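Local atomic coordinates of arginase (Thermus thermophilus, PDB entry 2EF4), a protein that probably hydrolyses L-arginine to L-ornithine and urea, using two manganese ions per subunit. Residues T224-V229 with N271-M276; L216-L221 with E275-L280; N124-S129 with L145-L150; E68-A73 with T151-A156. One frame throughout, in Å; residues are numbered along the deposited sequence.

Contact 1: residues T224-V229 with N271-M276; sequences TLAPGV and NRTAEM
In the arginase alpha/beta fold, the loop that leaves strand 212-217 on its way to helix 239-252 lies against the first turn of helix 272-284, where T273 and R272 hold its backbone by polar groups and M276 packs on L225. A226 and T273 bring the two backbones closest, their CA atoms 4.7 Å apart. T273 turns its OG1 to the loop, and this oxygen accepts the backbone N of G228 at 3.1 Å in a rather bent bond (142°). The same OG1 is also hydrogen-bonded to D268, which places the hydroxyl between two loops. G228 sits at the centre of an inverse gamma turn, with V229 N bonded to P227 O. The T273 methyl, CG2, faces the loop as well, resting near A226 CB and V229 CG1; the V229 side chain in turn lies about 4 Å from that of D219, a manganese ligand. R272 runs extended from CG to NE and crosses P227 at about a right angle. Its NE donates to L225 O over 2.9 Å, but the donor stands well above the carbonyl plane, 45° out of it. NH2 comes within 2.9 Å of T224 O; both carbonyl oxygens lie near the guanidinium edge, that of L225 tilted from its plane. M276 bends at its last torsion (chi3 71°), which turns the methyl onto the side chain of L225. Y239 of helix 239-252 touches both L225 and M276, and L225 also packs on T224 of a neighbouring subunit. The fit at the methyl end is tight: M276 CE lies 3.2 Å from L225 CG.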
loop_
_atom_site.group_PDB
_atom_site.type_symbol
_atom_site.label_atom_id
_atom_site.label_comp_id
_atom_site.label_asym_id
_atom_site.label_seq_id
_atom_site.Cartn_x
_atom_site.Cartn_y
_atom_site.Cartn_z
ATOM N N THR A 224 5.857 10.700 -5.962
ATOM C CA THR A 224 4.550 10.239 -5.496
ATOM C C THR A 224 3.864 9.574 -6.682
ATOM O O THR A 224 3.105 8.616 -6.534
ATOM C CB THR A 224 3.664 11.428 -5.005
ATOM O OG1 THR A 224 4.118 11.869 -3.717
ATOM C CG2 THR A 224 2.195 11.013 -4.900
ATOM N N LEU A 225 4.151 10.102 -7.864
ATOM C CA LEU A 225 3.595 9.610 -9.111
ATOM C C LEU A 225 4.482 8.543 -9.764
ATOM O O LEU A 225 3.980 7.591 -10.362
ATOM C CB LEU A 225 3.411 10.795 -10.059
ATOM C CG LEU A 225 3.039 10.589 -11.531
ATOM C CD1 LEU A 225 1.767 9.750 -11.659
ATOM C CD2 LEU A 225 2.844 11.966 -12.179
ATOM N N ALA A 226 5.797 8.707 -9.638
ATOM C CA ALA A 226 6.764 7.790 -10.231
ATOM C C ALA A 226 7.827 7.407 -9.211
ATOM O O ALA A 226 8.942 7.925 -9.243
ATOM C CB ALA A 226 7.423 8.450 -11.446
ATOM N N PRO A 227 7.502 6.476 -8.305
ATOM C CA PRO A 227 8.400 5.995 -7.247
ATOM C C PRO A 227 9.639 5.182 -7.657
ATOM O O PRO A 227 10.661 5.210 -6.961
ATOM C CB PRO A 227 7.463 5.182 -6.357
ATOM C CG PRO A 227 6.515 4.598 -7.356
ATOM C CD PRO A 227 6.203 5.782 -8.241
ATOM N N GLY A 228 9.547 4.456 -8.770
ATOM C CA GLY A 228 10.666 3.635 -9.208
ATOM C C GLY A 228 11.844 4.335 -9.864
ATOM O O GLY A 228 12.092 4.143 -11.056
ATOM N N VAL A 229 12.583 5.136 -9.096
ATOM C CA VAL A 229 13.743 5.839 -9.637
ATOM C C VAL A 229 14.984 5.660 -8.762
ATOM O O VAL A 229 14.884 5.379 -7.563
ATOM C CB VAL A 229 13.450 7.349 -9.823
ATOM C CG1 VAL A 229 12.237 7.524 -10.752
ATOM C CG2 VAL A 229 13.213 8.027 -8.456
ATOM N N ASN A 271 5.606 -1.356 -12.200
ATOM C CA ASN A 271 6.272 -0.833 -13.392
ATOM C C ASN A 271 5.663 0.466 -13.938
ATOM O O ASN A 271 5.888 0.804 -15.103
ATOM C CB ASN A 271 6.236 -1.921 -14.483
ATOM C CG ASN A 271 7.435 -1.869 -15.417
ATOM O OD1 ASN A 271 8.570 -1.733 -14.973
ATOM N ND2 ASN A 271 7.185 -1.999 -16.713
ATOM N N ARG A 272 4.923 1.207 -13.115
ATOM C CA ARG A 272 4.278 2.418 -13.612
ATOM C C ARG A 272 5.234 3.539 -14.012
ATOM O O ARG A 272 4.931 4.331 -14.910
ATOM C CB ARG A 272 3.213 2.919 -12.621
ATOM C CG ARG A 272 3.684 3.683 -11.396
ATOM C CD ARG A 272 2.447 4.171 -10.634
ATOM N NE ARG A 272 2.750 5.058 -9.512
ATOM C CZ ARG A 272 2.058 5.086 -8.374
ATOM N NH1 ARG A 272 1.024 4.273 -8.202
ATOM N NH2 ARG A 272 2.400 5.927 -7.406
ATOM N N THR A 273 6.391 3.596 -13.357
ATOM C CA THR A 273 7.396 4.596 -13.682
ATOM C C THR A 273 8.014 4.267 -15.045
ATOM O O THR A 273 8.282 5.164 -15.847
ATOM C CB THR A 273 8.500 4.642 -12.610
ATOM O OG1 THR A 273 7.918 5.021 -11.353
ATOM C CG2 THR A 273 9.596 5.637 -13.004
ATOM N N ALA A 274 8.228 2.981 -15.315
ATOM C CA ALA A 274 8.803 2.584 -16.598
ATOM C C ALA A 274 7.793 2.875 -17.701
ATOM O O ALA A 274 8.165 3.252 -18.817
ATOM C CB ALA A 274 9.161 1.105 -16.595
ATOM N N GLU A 275 6.515 2.696 -17.380
ATOM C CA GLU A 275 5.444 2.939 -18.341
ATOM C C GLU A 275 5.321 4.423 -18.653
ATOM O O GLU A 275 5.048 4.801 -19.788
ATOM C CB GLU A 275 4.107 2.418 -17.803
ATOM C CG GLU A 275 3.920 0.920 -17.955
ATOM C CD GLU A 275 2.802 0.365 -17.075
ATOM O OE1 GLU A 275 2.095 1.153 -16.408
ATOM O OE2 GLU A 275 2.631 -0.873 -17.056
ATOM N N MET A 276 5.524 5.264 -17.646
ATOM C CA MET A 276 5.442 6.706 -17.846
ATOM C C MET A 276 6.555 7.193 -18.768
ATOM O O MET A 276 6.313 8.000 -19.664
ATOM C CB MET A 276 5.489 7.428 -16.496
ATOM C CG MET A 276 4.178 7.303 -15.730
ATOM S SD MET A 276 4.194 7.971 -14.048
ATOM C CE MET A 276 4.257 9.677 -14.385
#

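Contact 2: residues L216-L221 with E275-L280; sequences LDADVL and EMLVGL
L277 lays both its methyl carbons over A218, CD1 approaching A218 CB to 3.6 Å and CD2 lying slightly farther off. The overlap belongs to the core of the arginase alpha/beta fold, where helix 272-284 packs against the C-terminal end of strand 212-217 and the short 3-10 turn that follows it. M276, L277 and L280 point from the helix toward the strand end and the residues after it, and the interface between the two segments is wholly apolar. L221, just past the turn, reaches back with its CG anti to its carbonyl carbon (chi1 -62°), which sets CD1 among three partners: L277 CD1 at 3.9 Å, M276 CE at the same distance and, more loosely, L280 CD1. Replacing L277 by an alanine would probably open a gap between A218 and L221, leaving the L221 methyl without one of its neighbours. The opposite side of this strand end belongs to the metal site: D217 and D219 point away from the helix and bind manganese, D217 both ions and D219 at least the second. The 3-10 turn is closed by backbone bonds from V220 N to D217 O and from L221 N to A218 O. Helix 239-252 completes the packing, with A242 touching L221 and L280. At the strand end of the contact L216, its CG anti to the backbone N (chi1 -177°), crosses L280 at about a right angle, and its CD2 rests 3.7 Å from L280 CD1 and 3.8 Å from L280 CB.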
loop_
_atom_site.group_PDB
_atom_site.type_symbol
_atom_site.label_atom_id
_atom_site.label_comp_id
_atom_site.label_asym_id
_atom_site.label_seq_id
_atom_site.Cartn_x
_atom_site.Cartn_y
_atom_site.Cartn_z
ATOM N N LEU A 216 16.332 12.186 -20.561
ATOM C CA LEU A 216 15.270 12.167 -19.574
ATOM C C LEU A 216 15.524 11.242 -18.373
ATOM O O LEU A 216 15.560 10.012 -18.504
ATOM C CB LEU A 216 13.967 11.787 -20.277
ATOM C CG LEU A 216 12.703 11.777 -19.428
ATOM C CD1 LEU A 216 12.593 13.092 -18.662
ATOM C CD2 LEU A 216 11.495 11.558 -20.340
ATOM N N ASP A 217 15.723 11.845 -17.207
ATOM C CA ASP A 217 15.940 11.087 -15.984
ATOM C C ASP A 217 14.567 10.894 -15.347
ATOM O O ASP A 217 13.825 11.865 -15.146
ATOM C CB ASP A 217 16.837 11.856 -15.010
ATOM C CG ASP A 217 17.189 11.038 -13.769
ATOM O OD1 ASP A 217 16.282 10.370 -13.223
ATOM O OD2 ASP A 217 18.365 11.067 -13.334
ATOM N N ALA A 218 14.234 9.650 -15.027
ATOM C CA ALA A 218 12.944 9.331 -14.426
ATOM C C ALA A 218 12.631 10.127 -13.149
ATOM O O ALA A 218 11.459 10.408 -12.855
ATOM C CB ALA A 218 12.872 7.835 -14.135
ATOM N N ASP A 219 13.672 10.491 -12.402
ATOM C CA ASP A 219 13.494 11.224 -11.153
ATOM C C ASP A 219 12.992 12.663 -11.314
ATOM O O ASP A 219 12.714 13.332 -10.316
ATOM C CB ASP A 219 14.789 11.212 -10.323
ATOM C CG ASP A 219 15.894 12.072 -10.923
ATOM O OD1 ASP A 219 15.614 12.892 -11.819
ATOM O OD2 ASP A 219 17.055 11.940 -10.484
ATOM N N VAL A 220 12.881 13.152 -12.548
ATOM C CA VAL A 220 12.375 14.508 -12.735
ATOM C C VAL A 220 10.890 14.496 -12.348
ATOM O O VAL A 220 10.346 15.495 -11.881
ATOM C CB VAL A 220 12.552 15.002 -14.202
ATOM C CG1 VAL A 220 11.507 14.375 -15.123
ATOM C CG2 VAL A 220 12.464 16.519 -14.243
ATOM N N LEU A 221 10.242 13.349 -12.530
ATOM C CA LEU A 221 8.832 13.194 -12.183
ATOM C C LEU A 221 8.662 13.129 -10.664
ATOM O O LEU A 221 9.528 12.614 -9.954
ATOM C CB LEU A 221 8.288 11.912 -12.806
ATOM C CG LEU A 221 8.331 11.872 -14.329
ATOM C CD1 LEU A 221 8.106 10.440 -14.817
ATOM C CD2 LEU A 221 7.259 12.822 -14.884
ATOM N N GLU A 275 6.515 2.696 -17.380
ATOM C CA GLU A 275 5.444 2.939 -18.341
ATOM C C GLU A 275 5.321 4.423 -18.653
ATOM O O GLU A 275 5.048 4.801 -19.788
ATOM C CB GLU A 275 4.107 2.418 -17.803
ATOM C CG GLU A 275 3.920 0.920 -17.955
ATOM C CD GLU A 275 2.802 0.365 -17.075
ATOM O OE1 GLU A 275 2.095 1.153 -16.408
ATOM O OE2 GLU A 275 2.631 -0.873 -17.056
ATOM N N MET A 276 5.524 5.264 -17.646
ATOM C CA MET A 276 5.442 6.706 -17.846
ATOM C C MET A 276 6.555 7.193 -18.768
ATOM O O MET A 276 6.313 8.000 -19.664
ATOM C CB MET A 276 5.489 7.428 -16.496
ATOM C CG MET A 276 4.178 7.303 -15.730
ATOM S SD MET A 276 4.194 7.971 -14.048
ATOM C CE MET A 276 4.257 9.677 -14.385
ATOM N N LEU A 277 7.772 6.693 -18.565
ATOM C CA LEU A 277 8.872 7.099 -19.423
ATOM C C LEU A 277 8.627 6.609 -20.841
ATOM O O LEU A 277 8.967 7.296 -21.805
ATOM C CB LEU A 277 10.212 6.580 -18.895
ATOM C CG LEU A 277 11.000 7.662 -18.130
ATOM C CD1 LEU A 277 10.361 7.909 -16.753
ATOM C CD2 LEU A 277 12.444 7.237 -17.977
ATOM N N VAL A 278 8.037 5.427 -20.983
ATOM C CA VAL A 278 7.761 4.938 -22.321
ATOM C C VAL A 278 6.747 5.893 -22.964
ATOM O O VAL A 278 6.879 6.260 -24.137
ATOM C CB VAL A 278 7.187 3.501 -22.318
ATOM C CG1 VAL A 278 6.601 3.181 -23.692
ATOM C CG2 VAL A 278 8.290 2.500 -21.999
ATOM N N GLY A 279 5.744 6.289 -22.183
ATOM C CA GLY A 279 4.728 7.206 -22.671
ATOM C C GLY A 279 5.359 8.527 -23.074
ATOM O O GLY A 279 5.016 9.097 -24.115
ATOM N N LEU A 280 6.298 9.005 -22.261
ATOM C CA LEU A 280 6.988 10.262 -22.547
ATOM C C LEU A 280 7.788 10.161 -23.831
ATOM O O LEU A 280 7.854 11.115 -24.611
ATOM C CB LEU A 280 7.914 10.646 -21.394
ATOM C CG LEU A 280 7.142 11.018 -20.129
ATOM C CD1 LEU A 280 8.094 11.317 -18.978
ATOM C CD2 LEU A 280 6.270 12.221 -20.448
#

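Contact 3: residues N124-S129 with L145-L150; sequences NTPETS and LGHPRL
The backbones of T125 and G146 pass closest here, CA to CA 4.7 Å, where the loop after strand 113-117 runs beside the turn that leads into helix 148-154 of the arginase alpha/beta fold. A water joins the two main chains, donating to N124 O and to L145 O, each at 2.8 Å. G146 adopts backbone angles (phi 128°, psi -164°) at which a side chain would strike the carbonyl O of L145. H147 stands at the N-cap position of helix 148-154. Within the loop, T125 O accepts the backbone N atoms of both T128 and S129, and T125 N donates to T128 OG1, so the turn is closed on itself. Apart from the water, the loop touches 145-150 through its side-chain carbons. The T125 methyl, CG2, comes up to the peptide that joins L145 to G146, 3.9 Å from G146 N and 4.1 Å from L145 CB; its torsion (chi1 54°) keeps OG1 on the loop side, with weak bonds from E127 N and T128 N. The P126 ring leans on the next residues, its CD 3.9 Å from G146 CA and equally near H147 N. A glycine in place of P126 would probably strip G146 and H147 of this ring cover and give the loop more freedom to turn. T125 and T128 also pack on L177 of helix 172-181, while H147 rests on L66 of helix 66-81. P126 and H147 cross at about a right angle, and P126 CG meets the histidine at the edge of its ring, 4.2 Å from H147 CB.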
loop_
_atom_site.group_PDB
_atom_site.type_symbol
_atom_site.label_atom_id
_atom_site.label_comp_id
_atom_site.label_asym_id
_atom_site.label_seq_id
_atom_site.Cartn_x
_atom_site.Cartn_y
_atom_site.Cartn_z
ATOM N N ASN A 124 28.554 17.837 -11.241
ATOM C CA ASN A 124 29.625 17.760 -10.261
ATOM C C ASN A 124 30.934 17.315 -10.905
ATOM O O ASN A 124 30.945 16.790 -12.015
ATOM C CB ASN A 124 29.264 16.761 -9.158
ATOM C CG ASN A 124 28.490 17.395 -8.025
ATOM O OD1 ASN A 124 27.479 16.858 -7.576
ATOM N ND2 ASN A 124 28.967 18.537 -7.546
ATOM N N THR A 125 32.033 17.543 -10.195
ATOM C CA THR A 125 33.360 17.128 -10.636
ATOM C C THR A 125 33.947 16.441 -9.414
ATOM O O THR A 125 33.360 16.496 -8.340
ATOM C CB THR A 125 34.263 18.327 -10.999
ATOM O OG1 THR A 125 34.312 19.236 -9.893
ATOM C CG2 THR A 125 33.744 19.039 -12.238
ATOM N N PRO A 126 35.098 15.774 -9.560
ATOM C CA PRO A 126 35.728 15.095 -8.420
ATOM C C PRO A 126 35.963 16.050 -7.248
ATOM O O PRO A 126 36.033 15.632 -6.091
ATOM C CB PRO A 126 37.048 14.598 -9.005
ATOM C CG PRO A 126 36.679 14.293 -10.433
ATOM C CD PRO A 126 35.828 15.496 -10.811
ATOM N N GLU A 127 36.076 17.338 -7.566
ATOM C CA GLU A 127 36.342 18.373 -6.569
ATOM C C GLU A 127 35.133 18.925 -5.812
ATOM O O GLU A 127 35.273 19.386 -4.675
ATOM C CB GLU A 127 37.086 19.541 -7.229
ATOM C CG GLU A 127 38.498 19.216 -7.725
ATOM C CD GLU A 127 38.524 18.273 -8.927
ATOM O OE1 GLU A 127 37.844 18.562 -9.936
ATOM O OE2 GLU A 127 39.240 17.247 -8.862
ATOM N N THR A 128 33.959 18.885 -6.437
ATOM C CA THR A 128 32.744 19.409 -5.822
ATOM C C THR A 128 31.777 18.337 -5.320
ATOM O O THR A 128 30.888 18.629 -4.520
ATOM C CB THR A 128 31.977 20.332 -6.812
ATOM O OG1 THR A 128 31.318 19.539 -7.811
ATOM C CG2 THR A 128 32.942 21.288 -7.505
ATOM N N SER A 129 31.958 17.099 -5.772
ATOM C CA SER A 129 31.065 16.001 -5.392
ATOM C C SER A 129 31.223 15.485 -3.961
ATOM O O SER A 129 32.288 15.006 -3.580
ATOM C CB SER A 129 31.239 14.834 -6.366
ATOM O OG SER A 129 30.213 13.875 -6.190
ATOM N N LEU A 145 34.193 19.292 -18.200
ATOM C CA LEU A 145 34.654 19.478 -16.827
ATOM C C LEU A 145 34.699 18.187 -16.030
ATOM O O LEU A 145 33.749 17.413 -16.025
ATOM C CB LEU A 145 33.745 20.474 -16.106
ATOM C CG LEU A 145 33.675 21.870 -16.722
ATOM C CD1 LEU A 145 32.472 22.604 -16.172
ATOM C CD2 LEU A 145 34.959 22.629 -16.434
ATOM N N GLY A 146 35.807 17.957 -15.342
ATOM C CA GLY A 146 35.913 16.753 -14.543
ATOM C C GLY A 146 37.160 15.946 -14.807
ATOM O O GLY A 146 38.111 16.432 -15.411
ATOM N N HIS A 147 37.136 14.696 -14.359
ATOM C CA HIS A 147 38.260 13.778 -14.493
ATOM C C HIS A 147 38.773 13.649 -15.922
ATOM O O HIS A 147 37.998 13.426 -16.841
ATOM C CB HIS A 147 37.857 12.400 -13.982
ATOM C CG HIS A 147 39.015 11.539 -13.599
ATOM N ND1 HIS A 147 39.316 11.240 -12.289
ATOM C CD2 HIS A 147 39.966 10.937 -14.352
ATOM C CE1 HIS A 147 40.403 10.490 -12.249
ATOM N NE2 HIS A 147 40.818 10.292 -13.489
ATOM N N PRO A 148 40.098 13.775 -16.117
ATOM C CA PRO A 148 40.734 13.671 -17.437
ATOM C C PRO A 148 40.352 12.377 -18.149
ATOM O O PRO A 148 40.144 12.375 -19.363
ATOM C CB PRO A 148 42.226 13.719 -17.108
ATOM C CG PRO A 148 42.272 14.570 -15.880
ATOM C CD PRO A 148 41.105 14.040 -15.071
ATOM N N ARG A 149 40.267 11.282 -17.391
ATOM C CA ARG A 149 39.900 9.980 -17.945
ATOM C C ARG A 149 38.492 9.982 -18.553
ATOM O O ARG A 149 38.180 9.173 -19.421
ATOM C CB ARG A 149 39.993 8.887 -16.870
ATOM C CG ARG A 149 41.426 8.540 -16.409
ATOM C CD ARG A 149 42.245 7.886 -17.525
ATOM N NE ARG A 149 41.750 6.553 -17.851
ATOM C CZ ARG A 149 42.029 5.889 -18.972
ATOM N NH1 ARG A 149 42.811 6.426 -19.901
ATOM N NH2 ARG A 149 41.502 4.687 -19.166
ATOM N N LEU A 150 37.635 10.891 -18.111
ATOM C CA LEU A 150 36.292 10.928 -18.668
ATOM C C LEU A 150 36.140 11.989 -19.760
ATOM O O LEU A 150 35.580 11.713 -20.833
ATOM C CB LEU A 150 35.260 11.128 -17.546
ATOM C CG LEU A 150 35.286 10.009 -16.487
ATOM C CD1 LEU A 150 34.207 10.245 -15.437
ATOM C CD2 LEU A 150 35.071 8.663 -17.151
HETATM O O HOH W 1 32.686 15.901 -13.960
#

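Contact 4: residues E68-A73 with T151-A156; sequences EIRAAA and TEVFRA
F154 turns its ring toward helix 66-81, and the end of the ring, CZ, presses on A73 CB at 3.3 Å. This joins helix 66-81 to the last turn of helix 148-154 in the arginase alpha/beta fold; between 68-73 and 151-156 the nearest CA atoms, of R70 and V153, are 8.3 Å apart, so the gap is bridged by side chains. F154 has its CG anti to the carbonyl carbon (chi1 -45°), and this carries the ring outward to R70 and A73. One face of the ring is covered by its own neighbour, V153, whose CB sits 3.7 Å above the plane over the ring centre. At the ring edge, in plane, CZ comes within 3.5 Å of R70 O. M100 of helix 99-106 also touches the ring.

R70 leaves its helix with CG anti to the backbone N and runs extended as far as NE, which takes the guanidinium across to helix 148-154. V153 CG2 lies 3.7 Å from R70 NE. E152 comes from the other helix nearly at right angles to R70, its chain extended beyond CG, and its OE2 takes R70 NH2 at 3.3 Å in a fairly straight salt bridge (161°). OE2 is met nearly along its C-O bond and lies close to the guanidinium plane, although the two flat groups are turned 65° apart. R70 NE also makes a weak bond to R149 O. The charges thus meet through one rather long bond on an exposed glutamate, whose OE2 also has a weak, long ion pair with R149, while the buried ring of F154 and A73 make the apolar part of the contact.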
loop_
_atom_site.group_PDB
_atom_site.type_symbol
_atom_site.label_atom_id
_atom_site.label_comp_id
_atom_site.label_asym_id
_atom_site.label_seq_id
_atom_site.Cartn_x
_atom_site.Cartn_y
_atom_site.Cartn_z
ATOM N N GLU A 68 35.255 1.243 -15.059
ATOM C CA GLU A 68 34.216 0.336 -15.562
ATOM C C GLU A 68 33.075 1.114 -16.179
ATOM O O GLU A 68 32.474 0.681 -17.161
ATOM C CB GLU A 68 33.671 -0.569 -14.451
ATOM C CG GLU A 68 34.641 -1.636 -13.986
ATOM C CD GLU A 68 35.528 -1.171 -12.849
ATOM O OE1 GLU A 68 35.799 0.047 -12.740
ATOM O OE2 GLU A 68 35.968 -2.035 -12.061
ATOM N N ILE A 69 32.773 2.268 -15.593
ATOM C CA ILE A 69 31.715 3.128 -16.103
ATOM C C ILE A 69 32.209 3.716 -17.428
ATOM O O ILE A 69 31.484 3.746 -18.432
ATOM C CB ILE A 69 31.411 4.254 -15.093
ATOM C CG1 ILE A 69 30.775 3.647 -13.837
ATOM C CG2 ILE A 69 30.509 5.304 -15.732
ATOM C CD1 ILE A 69 30.679 4.590 -12.669
ATOM N N ARG A 70 33.458 4.171 -17.414
ATOM C CA ARG A 70 34.098 4.746 -18.595
ATOM C C ARG A 70 34.107 3.734 -19.742
ATOM O O ARG A 70 33.853 4.084 -20.898
ATOM C CB ARG A 70 35.541 5.138 -18.257
ATOM C CG ARG A 70 36.396 5.585 -19.441
ATOM C CD ARG A 70 37.799 6.034 -18.978
ATOM N NE ARG A 70 38.696 6.324 -20.101
ATOM C CZ ARG A 70 39.100 5.412 -20.984
ATOM N NH1 ARG A 70 38.692 4.153 -20.864
ATOM N NH2 ARG A 70 39.877 5.762 -22.008
ATOM N N ALA A 71 34.404 2.479 -19.401
ATOM C CA ALA A 71 34.489 1.395 -20.374
ATOM C C ALA A 71 33.152 1.086 -21.030
ATOM O O ALA A 71 33.078 0.858 -22.234
ATOM C CB ALA A 71 35.043 0.147 -19.699
ATOM N N ALA A 72 32.093 1.068 -20.231
ATOM C CA ALA A 72 30.757 0.795 -20.752
ATOM C C ALA A 72 30.255 1.963 -21.610
ATOM O O ALA A 72 29.649 1.758 -22.673
ATOM C CB ALA A 72 29.790 0.540 -19.592
ATOM N N ALA A 73 30.504 3.184 -21.144
ATOM C CA ALA A 73 30.069 4.389 -21.862
ATOM C C ALA A 73 30.796 4.502 -23.202
ATOM O O ALA A 73 30.249 5.013 -24.180
ATOM C CB ALA A 73 30.327 5.643 -21.003
ATOM N N THR A 151 36.658 13.191 -19.514
ATOM C CA THR A 151 36.536 14.246 -20.514
ATOM C C THR A 151 37.282 13.926 -21.807
ATOM O O THR A 151 36.907 14.403 -22.869
ATOM C CB THR A 151 37.050 15.613 -19.991
ATOM O OG1 THR A 151 38.423 15.497 -19.614
ATOM C CG2 THR A 151 36.228 16.082 -18.798
ATOM N N GLU A 152 38.336 13.119 -21.724
ATOM C CA GLU A 152 39.099 12.790 -22.920
ATOM C C GLU A 152 38.294 11.914 -23.858
ATOM O O GLU A 152 38.622 11.803 -25.035
ATOM C CB GLU A 152 40.402 12.062 -22.576
ATOM C CG GLU A 152 40.192 10.669 -21.992
ATOM C CD GLU A 152 41.487 9.891 -21.857
ATOM O OE1 GLU A 152 42.531 10.518 -21.581
ATOM O OE2 GLU A 152 41.463 8.651 -22.013
ATOM N N VAL A 153 37.242 11.289 -23.343
ATOM C CA VAL A 153 36.423 10.421 -24.175
ATOM C C VAL A 153 35.049 10.975 -24.502
ATOM O O VAL A 153 34.558 10.811 -25.620
ATOM C CB VAL A 153 36.165 9.043 -23.505
ATOM C CG1 VAL A 153 35.646 8.056 -24.557
ATOM C CG2 VAL A 153 37.423 8.520 -22.820
ATOM N N PHE A 154 34.432 11.646 -23.535
ATOM C CA PHE A 154 33.061 12.113 -23.715
ATOM C C PHE A 154 32.729 13.600 -23.881
ATOM O O PHE A 154 31.568 13.935 -24.101
ATOM C CB PHE A 154 32.214 11.513 -22.585
ATOM C CG PHE A 154 32.481 10.045 -22.345
ATOM C CD1 PHE A 154 32.135 9.089 -23.304
ATOM C CD2 PHE A 154 33.108 9.621 -21.170
ATOM C CE1 PHE A 154 32.414 7.727 -23.095
ATOM C CE2 PHE A 154 33.394 8.259 -20.950
ATOM C CZ PHE A 154 33.045 7.316 -21.913
ATOM N N ARG A 155 33.711 14.489 -23.779
ATOM C CA ARG A 155 33.449 15.924 -23.960
ATOM C C ARG A 155 32.822 16.111 -25.346
ATOM O O ARG A 155 33.489 15.930 -26.368
ATOM C CB ARG A 155 34.762 16.694 -23.852
ATOM C CG ARG A 155 34.712 18.184 -24.163
ATOM C CD ARG A 155 36.077 18.762 -23.789
ATOM N NE ARG A 155 36.302 20.181 -24.072
ATOM C CZ ARG A 155 35.388 21.147 -24.001
ATOM N NH1 ARG A 155 35.746 22.397 -24.269
ATOM N NH2 ARG A 155 34.119 20.877 -23.705
ATOM N N ALA A 156 31.543 16.475 -25.392
ATOM C CA ALA A 156 30.880 16.605 -26.681
ATOM C C ALA A 156 30.012 17.833 -26.860
ATOM O O ALA A 156 29.508 18.076 -27.960
ATOM C CB ALA A 156 30.034 15.347 -26.949
#

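How the contacts relate
From the N terminus, helix 66-81 is the first partner used: contact 4 brings it to helix 148-154 and so closes a long loop. Contact 3 is nested inside that loop, closing a short one between 124-129 and the start of helix 148-154; the two contacts share this helix and touch, as L150 CD2 packs on R70 CB. Both are finished before contacts 2 and 1 open from strand 212-217 and the loop behind it. Contact 2 opens first, contact 1 just after, and both close on the same stretch of helix 272-284, sharing E275 and M276. Contacts 1 and 4 lie on opposite sides of the chain's centre, about 28 Å apart between centres.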